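Side-chain contacts in calreticulin, putative (Trypanosoma cruzi, PDB 5HCF), which probably acts as a lectin-like chaperone that binds glycans and polypeptides through a globular domain of legume lectin fold: residues A[98-101]-A[102-105]; A[123-127]-A[128-132]. All coordinates share one frame; numbering follows the deposited sequence.

Contact 1: residues A[98-101]-A[102-105]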
ATOM      1  N   LYS A  98       6.148  19.558  -0.086  1.00 51.30           N
ATOM      2  CA  LYS A  98       6.367  19.488  -1.528  1.00 51.68           C
ATOM      3  C   LYS A  98       6.154  18.065  -2.010  1.00 48.65           C
ATOM      4  O   LYS A  98       6.611  17.687  -3.088  1.00 49.57           O
ATOM      5  CB  LYS A  98       7.759  19.965  -1.925  1.00 55.64           C
ATOM      6  CG  LYS A  98       8.087  21.393  -1.542  1.00 60.71           C
ATOM      7  CD  LYS A  98       9.548  21.664  -1.847  1.00 65.16           C
ATOM      8  CE  LYS A  98       9.968  23.061  -1.421  1.00 70.12           C
ATOM      9  NZ  LYS A  98      11.328  23.376  -1.966  1.00 72.76           N
ATOM     10  N   PHE A  99       5.452  17.279  -1.201  1.00 45.49           N
ATOM     11  CA  PHE A  99       5.175  15.893  -1.529  1.00 43.05           C
ATOM     12  C   PHE A  99       4.195  15.802  -2.690  1.00 41.24           C
ATOM     13  O   PHE A  99       3.107  16.368  -2.645  1.00 39.01           O
ATOM     14  CB  PHE A  99       4.613  15.169  -0.307  1.00 44.02           C
ATOM     15  CG  PHE A  99       4.184  13.755  -0.578  1.00 44.27           C
ATOM     16  CD1 PHE A  99       4.984  12.898  -1.318  1.00 44.36           C
ATOM     17  CD2 PHE A  99       2.977  13.282  -0.084  1.00 42.69           C
ATOM     18  CE1 PHE A  99       4.584  11.598  -1.561  1.00 42.34           C
ATOM     19  CE2 PHE A  99       2.575  11.985  -0.323  1.00 40.98           C
ATOM     20  CZ  PHE A  99       3.380  11.140  -1.062  1.00 40.42           C
ATOM     21  N   HIS A 100       4.589  15.087  -3.735  1.00 43.06           N
ATOM     22  CA  HIS A 100       3.716  14.899  -4.886  1.00 46.08           C
ATOM     23  C   HIS A 100       4.114  13.644  -5.652  1.00 47.14           C
ATOM     24  O   HIS A 100       5.025  12.916  -5.243  1.00 46.47           O
ATOM     25  CB  HIS A 100       3.750  16.125  -5.803  1.00 49.68           C
ATOM     26  CG  HIS A 100       5.081  16.364  -6.445  1.00 53.71           C
ATOM     27  ND1 HIS A 100       6.205  16.714  -5.727  1.00 55.14           N
ATOM     28  CD2 HIS A 100       5.468  16.303  -7.743  1.00 55.31           C
ATOM     29  CE1 HIS A 100       7.226  16.854  -6.553  1.00 56.72           C
ATOM     30  NE2 HIS A 100       6.805  16.611  -7.782  1.00 57.18           N
ATOM     31  N   GLY A 101       3.420  13.397  -6.759  1.00 47.06           N
ATOM     32  CA  GLY A 101       3.630  12.203  -7.560  1.00 45.18           C
ATOM     33  C   GLY A 101       5.070  11.903  -7.934  1.00 46.96           C
ATOM     34  O   GLY A 101       5.421  10.748  -8.157  1.00 48.76           O
ATOM     35  N   GLU A 102       5.906  12.936  -7.994  1.00 47.51           N
ATOM     36  CA  GLU A 102       7.284  12.782  -8.457  1.00 48.23           C
ATOM     37  C   GLU A 102       8.269  12.549  -7.312  1.00 44.81           C
ATOM     38  O   GLU A 102       9.416  12.172  -7.540  1.00 43.90           O
ATOM     39  CB  GLU A 102       7.712  14.011  -9.260  1.00 54.41           C
ATOM     40  CG  GLU A 102       6.760  14.391 -10.379  1.00 57.76           C
ATOM     41  CD  GLU A 102       6.934  13.521 -11.604  1.00 60.35           C
ATOM     42  OE1 GLU A 102       7.457  14.024 -12.623  1.00 61.14           O
ATOM     43  OE2 GLU A 102       6.541  12.335 -11.544  1.00 61.10           O
ATOM     44  N   THR A 103       7.825  12.801  -6.087  1.00 43.67           N
ATOM     45  CA  THR A 103       8.644  12.536  -4.909  1.00 42.61           C
ATOM     46  C   THR A 103       9.174  11.105  -4.915  1.00 43.71           C
ATOM     47  O   THR A 103       8.418  10.157  -5.135  1.00 43.88           O
ATOM     48  CB  THR A 103       7.853  12.774  -3.610  1.00 39.47           C
ATOM     49  OG1 THR A 103       7.134  14.011  -3.702  1.00 39.76           O
ATOM     50  CG2 THR A 103       8.788  12.807  -2.410  1.00 38.64           C
ATOM     51  N   LYS A 104      10.471  10.954  -4.668  1.00 43.82           N
ATOM     52  CA  LYS A 104      11.092   9.639  -4.682  1.00 41.55           C
ATOM     53  C   LYS A 104      10.564   8.761  -3.554  1.00 42.20           C
ATOM     54  O   LYS A 104      10.660   9.115  -2.376  1.00 43.48           O
ATOM     55  CB  LYS A 104      12.612   9.754  -4.570  1.00 42.45           C
ATOM     56  CG  LYS A 104      13.302   8.421  -4.297  1.00 43.63           C
ATOM     57  CD  LYS A 104      14.817   8.530  -4.368  1.00 47.39           C
ATOM     58  CE  LYS A 104      15.477   7.181  -4.102  1.00 49.18           C
ATOM     59  NZ  LYS A 104      16.966   7.236  -4.224  1.00 53.25           N
ATOM     60  N   TYR A 105       9.999   7.616  -3.923  1.00 40.64           N
ATOM     61  CA  TYR A 105       9.560   6.631  -2.944  1.00 38.05           C
ATOM     62  C   TYR A 105      10.398   5.368  -3.088  1.00 36.49           C
ATOM     63  O   TYR A 105      11.093   5.196  -4.087  1.00 39.58           O
ATOM     64  CB  TYR A 105       8.069   6.316  -3.116  1.00 36.72           C
ATOM     65  CG  TYR A 105       7.710   5.791  -4.489  1.00 34.84           C
ATOM     66  CD1 TYR A 105       7.286   6.651  -5.490  1.00 33.56           C
ATOM     67  CD2 TYR A 105       7.813   4.438  -4.790  1.00 34.47           C
ATOM     68  CE1 TYR A 105       6.969   6.181  -6.746  1.00 33.44           C
ATOM     69  CE2 TYR A 105       7.497   3.960  -6.046  1.00 33.20           C
ATOM     70  CZ  TYR A 105       7.076   4.837  -7.018  1.00 33.16           C
ATOM     71  OH  TYR A 105       6.758   4.368  -8.271  1.00 33.94           O
TER

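Contact 2: residues A[123-127]-A[128-132]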
ATOM      1  N   ILE A 123       5.257  -1.581  -6.473  1.00 30.67           N
ATOM      2  CA  ILE A 123       6.308  -0.921  -7.238  1.00 31.44           C
ATOM      3  C   ILE A 123       7.511  -0.621  -6.352  1.00 33.32           C
ATOM      4  O   ILE A 123       7.400   0.079  -5.342  1.00 33.27           O
ATOM      5  CB  ILE A 123       5.802   0.388  -7.879  1.00 31.35           C
ATOM      6  CG1 ILE A 123       4.577   0.114  -8.755  1.00 32.31           C
ATOM      7  CG2 ILE A 123       6.901   1.048  -8.694  1.00 30.84           C
ATOM      8  CD1 ILE A 123       4.075   1.326  -9.505  1.00 32.14           C
ATOM      9  N   LEU A 124       8.661  -1.162  -6.735  1.00 33.37           N
ATOM     10  CA  LEU A 124       9.877  -0.986  -5.960  1.00 33.70           C
ATOM     11  C   LEU A 124      10.848  -0.073  -6.687  1.00 36.16           C
ATOM     12  O   LEU A 124      11.128  -0.268  -7.870  1.00 37.79           O
ATOM     13  CB  LEU A 124      10.541  -2.336  -5.687  1.00 34.64           C
ATOM     14  CG  LEU A 124       9.869  -3.265  -4.677  1.00 35.65           C
ATOM     15  CD1 LEU A 124      10.423  -4.678  -4.815  1.00 35.64           C
ATOM     16  CD2 LEU A 124      10.068  -2.737  -3.259  1.00 34.81           C
ATOM     17  N   HIS A 125      11.356   0.931  -5.985  1.00 35.63           N
ATOM     18  CA  HIS A 125      12.399   1.755  -6.553  1.00 33.89           C
ATOM     19  C   HIS A 125      13.722   1.044  -6.340  1.00 34.89           C
ATOM     20  O   HIS A 125      14.145   0.825  -5.207  1.00 37.17           O
ATOM     21  CB  HIS A 125      12.440   3.148  -5.934  1.00 33.13           C
ATOM     22  CG  HIS A 125      13.482   4.026  -6.545  1.00 37.33           C
ATOM     23  ND1 HIS A 125      13.212   4.889  -7.589  1.00 38.74           N
ATOM     24  CD2 HIS A 125      14.809   4.147  -6.296  1.00 39.59           C
ATOM     25  CE1 HIS A 125      14.319   5.513  -7.940  1.00 40.45           C
ATOM     26  NE2 HIS A 125      15.305   5.083  -7.169  1.00 42.15           N
ATOM     27  N   TYR A 126      14.352   0.649  -7.438  1.00 34.49           N
ATOM     28  CA  TYR A 126      15.617  -0.061  -7.380  1.00 35.64           C
ATOM     29  C   TYR A 126      16.540   0.397  -8.501  1.00 40.61           C
ATOM     30  O   TYR A 126      16.165   0.370  -9.676  1.00 41.62           O
ATOM     31  CB  TYR A 126      15.392  -1.573  -7.460  1.00 32.64           C
ATOM     32  CG  TYR A 126      16.674  -2.373  -7.507  1.00 32.85           C
ATOM     33  CD1 TYR A 126      17.426  -2.593  -6.363  1.00 32.98           C
ATOM     34  CD2 TYR A 126      17.141  -2.892  -8.705  1.00 34.19           C
ATOM     35  CE1 TYR A 126      18.608  -3.321  -6.410  1.00 34.32           C
ATOM     36  CE2 TYR A 126      18.318  -3.615  -8.762  1.00 36.59           C
ATOM     37  CZ  TYR A 126      19.045  -3.827  -7.614  1.00 35.46           C
ATOM     38  OH  TYR A 126      20.209  -4.553  -7.681  1.00 36.91           O
ATOM     39  N   ASN A 127      17.740   0.832  -8.130  1.00 42.62           N
ATOM     40  CA  ASN A 127      18.761   1.168  -9.109  1.00 47.36           C
ATOM     41  C   ASN A 127      18.328   2.330 -10.000  1.00 48.45           C
ATOM     42  O   ASN A 127      18.521   2.305 -11.217  1.00 48.94           O
ATOM     43  CB  ASN A 127      19.086  -0.066  -9.953  1.00 50.97           C
ATOM     44  CG  ASN A 127      20.521  -0.091 -10.426  1.00 55.79           C
ATOM     45  OD1 ASN A 127      21.304   0.811 -10.129  1.00 61.41           O
ATOM     46  ND2 ASN A 127      20.882  -1.142 -11.155  1.00 54.76           N
ATOM     47  N   GLY A 128      17.741   3.348  -9.379  1.00 49.00           N
ATOM     48  CA  GLY A 128      17.346   4.558 -10.078  1.00 50.85           C
ATOM     49  C   GLY A 128      16.071   4.519 -10.906  1.00 51.80           C
ATOM     50  O   GLY A 128      15.771   5.479 -11.614  1.00 54.67           O
ATOM     51  N   GLU A 129      15.322   3.424 -10.838  1.00 48.90           N
ATOM     52  CA  GLU A 129      14.060   3.344 -11.568  1.00 48.03           C
ATOM     53  C   GLU A 129      12.968   2.687 -10.740  1.00 44.64           C
ATOM     54  O   GLU A 129      13.239   1.818  -9.916  1.00 44.63           O
ATOM     55  CB  GLU A 129      14.213   2.570 -12.878  1.00 51.43           C
ATOM     56  CG  GLU A 129      14.975   3.284 -13.970  1.00 58.34           C
ATOM     57  CD  GLU A 129      14.902   2.541 -15.291  1.00 63.79           C
ATOM     58  OE1 GLU A 129      14.260   1.466 -15.330  1.00 64.49           O
ATOM     59  OE2 GLU A 129      15.470   3.038 -16.289  1.00 66.64           O
ATOM     60  N   ASN A 130      11.730   3.108 -10.968  1.00 42.31           N
ATOM     61  CA  ASN A 130      10.585   2.464 -10.347  1.00 40.21           C
ATOM     62  C   ASN A 130      10.253   1.195 -11.124  1.00 41.13           C
ATOM     63  O   ASN A 130       9.999   1.250 -12.326  1.00 44.39           O
ATOM     64  CB  ASN A 130       9.389   3.416 -10.309  1.00 37.04           C
ATOM     65  CG  ASN A 130       9.645   4.633  -9.439  1.00 36.93           C
ATOM     66  OD1 ASN A 130      10.468   4.591  -8.523  1.00 37.10           O
ATOM     67  ND2 ASN A 130       8.951   5.730  -9.730  1.00 36.55           N
ATOM     68  N   ARG A 131      10.263   0.056 -10.439  1.00 38.59           N
ATOM     69  CA  ARG A 131      10.075  -1.237 -11.096  1.00 37.57           C
ATOM     70  C   ARG A 131       8.683  -1.763 -10.807  1.00 36.19           C
ATOM     71  O   ARG A 131       8.354  -2.055  -9.659  1.00 35.85           O
ATOM     72  CB  ARG A 131      11.122  -2.253 -10.627  1.00 37.29           C
ATOM     73  CG  ARG A 131      12.546  -1.730 -10.612  1.00 39.89           C
ATOM     74  CD  ARG A 131      13.077  -1.482 -12.011  1.00 42.17           C
ATOM     75  NE  ARG A 131      14.339  -0.749 -11.971  1.00 45.22           N
ATOM     76  CZ  ARG A 131      15.399  -1.038 -12.721  1.00 47.53           C
ATOM     77  NH1 ARG A 131      15.359  -2.057 -13.569  1.00 48.78           N
ATOM     78  NH2 ARG A 131      16.505  -0.313 -12.616  1.00 48.48           N
ATOM     79  N   GLU A 132       7.861  -1.863 -11.843  1.00 35.93           N
ATOM     80  CA  GLU A 132       6.507  -2.382 -11.680  1.00 37.03           C
ATOM     81  C   GLU A 132       6.491  -3.906 -11.540  1.00 34.28           C
ATOM     82  O   GLU A 132       7.164  -4.623 -12.280  1.00 33.05           O
ATOM     83  CB  GLU A 132       5.624  -1.949 -12.854  1.00 41.16           C
ATOM     84  CG  GLU A 132       5.392  -0.445 -12.930  1.00 44.46           C
ATOM     85  CD  GLU A 132       4.415  -0.058 -14.022  1.00 48.96           C
ATOM     86  OE1 GLU A 132       3.590   0.853 -13.788  1.00 50.16           O
ATOM     87  OE2 GLU A 132       4.473  -0.661 -15.116  1.00 52.11           O
TER

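Contact 1: residues A[98-101]-A[102-105]
His100 and Thr103 are the end residues of a type I beta turn, closed by a backbone hydrogen bond of 2.9 Å from Thr103 N to His100 O, in the loop between strands 83-91 and 107-114. The side chain of Thr103 reaches across the base of the turn to His100. Its OG1 stands beside its own backbone N (chi1 -46°), which brings the hydroxyl to His100 N; that N-H points almost straight at OG1, at 2.8 Å and 177°. Backbone and side chain of one threonine thus grip both polar backbone atoms of one histidine. Thr103 OG1 also meets Phe99, in the ring's edge region, 3.4 Å from CD1, while Thr103 CB lies at the same edge in the ring plane and the two side chains run at about a right angle. Phe99 and Thr103 both continue onto Leu91 and Met94, which places their hydrophobic parts against the body of the domain. The His100 ring lies over the turn, with Thr103 N facing the centre of one face, 4.1 Å from its plane. At its rim ND1 donates a hydrogen bond of 2.8 Å to Lys98 O, nearly in the ring plane, and this fixes the ring's rotation. The opposite end of the imidazole rests on Glu102, whose CB is 3.1 Å from His100 NE2 and whose CG is close to CD2 as well. His19 stacks on the His100 ring, while Ser17 OG binds Phe99 O. A carbonyl oxygen can only accept, so the bond to Lys98 O implies that His100 ND1 carries the hydrogen. Glu102 OE1 is 5.5 Å from His100 NE2, too far for a direct ion pair, though its charge could still favour a protonated ring.

Contact 2: residues A[123-127]-A[128-132]
Arg131 reaches back along strand 123-126 toward the hairpin turn, meeting backbone oxygens on the way. Its CB and CG both lie 3.4 Å from Leu124 O, the same oxygen that accepts the hydrogen bond from Arg131 N. A bend at chi2 then turns the chain toward Tyr126. There NE and NH2 both approach Tyr126 O, NH2 at 3.0 Å, in two weak, strongly bent bonds. NE makes another long, weak bond to Glu129 O in its own strand. Glu129 OE1 lies over the centre of one guanidinium face, a long salt bridge (3.9 Å from NH2) that would act through charge alone, as no N-H points at it. The remaining nitrogen, NH1, binds Ser177 O, tying the hairpin to a neighbouring loop.

His125 and Asn130 are cross-strand neighbours on one face of the sheet. With His125 CG anti to the backbone N (chi1 -178°), the ring edge turns to Asn130, and ND1 donates to Asn130 OD1 at 2.9 Å and 157°. The oxygen lies in the imidazole plane, but the ring and amide planes are 70° apart. The CE1-NE2 side of the ring lies against Gly128, NE2 3.6 Å from its CA. Asn130 also offers its CB to Ile123 CG2 at 3.8 Å, while Ile123 CD1 touches Glu132 CG, those two side chains running alongside one another. Tyr126 points to the other face, among Leu179 and Leu201, with its OH bound to Asp198.

Leu124 and Arg131 form a hydrogen-bonded antiparallel pair, His125 and Asn130 a non-hydrogen-bonded one. Asn127 and Gly128, both at positive phi, occupy the corners of the type I' turn characteristic of a two-residue beta hairpin, here with strand 129-132 at the edge of the lectin-like domain's seven-stranded antiparallel sheet.

Overall arrangement
Contact 1 precedes contact 2 along the chain, and strand 107-114 joins the loop of 98-105 to strand 117-126. Their centres are about 14 Å apart, yet they touch through Tyr105, at the end of the loop. Tyr105 OH lies 3.3 Å from Ile123 CG2 and also close to Asn130 ND2, so the ring reaches the hairpin face carrying Ile123 and Asn130. Nearer the turn, Lys104 CE lies 3.7 Å from His125 NE2. The two contacts therefore form adjoining parts of one surface, each about 15 Å from the chain's centre. A bound acetic acid, probably from crystallisation, lies about 5 Å from Gly101 in contact 1.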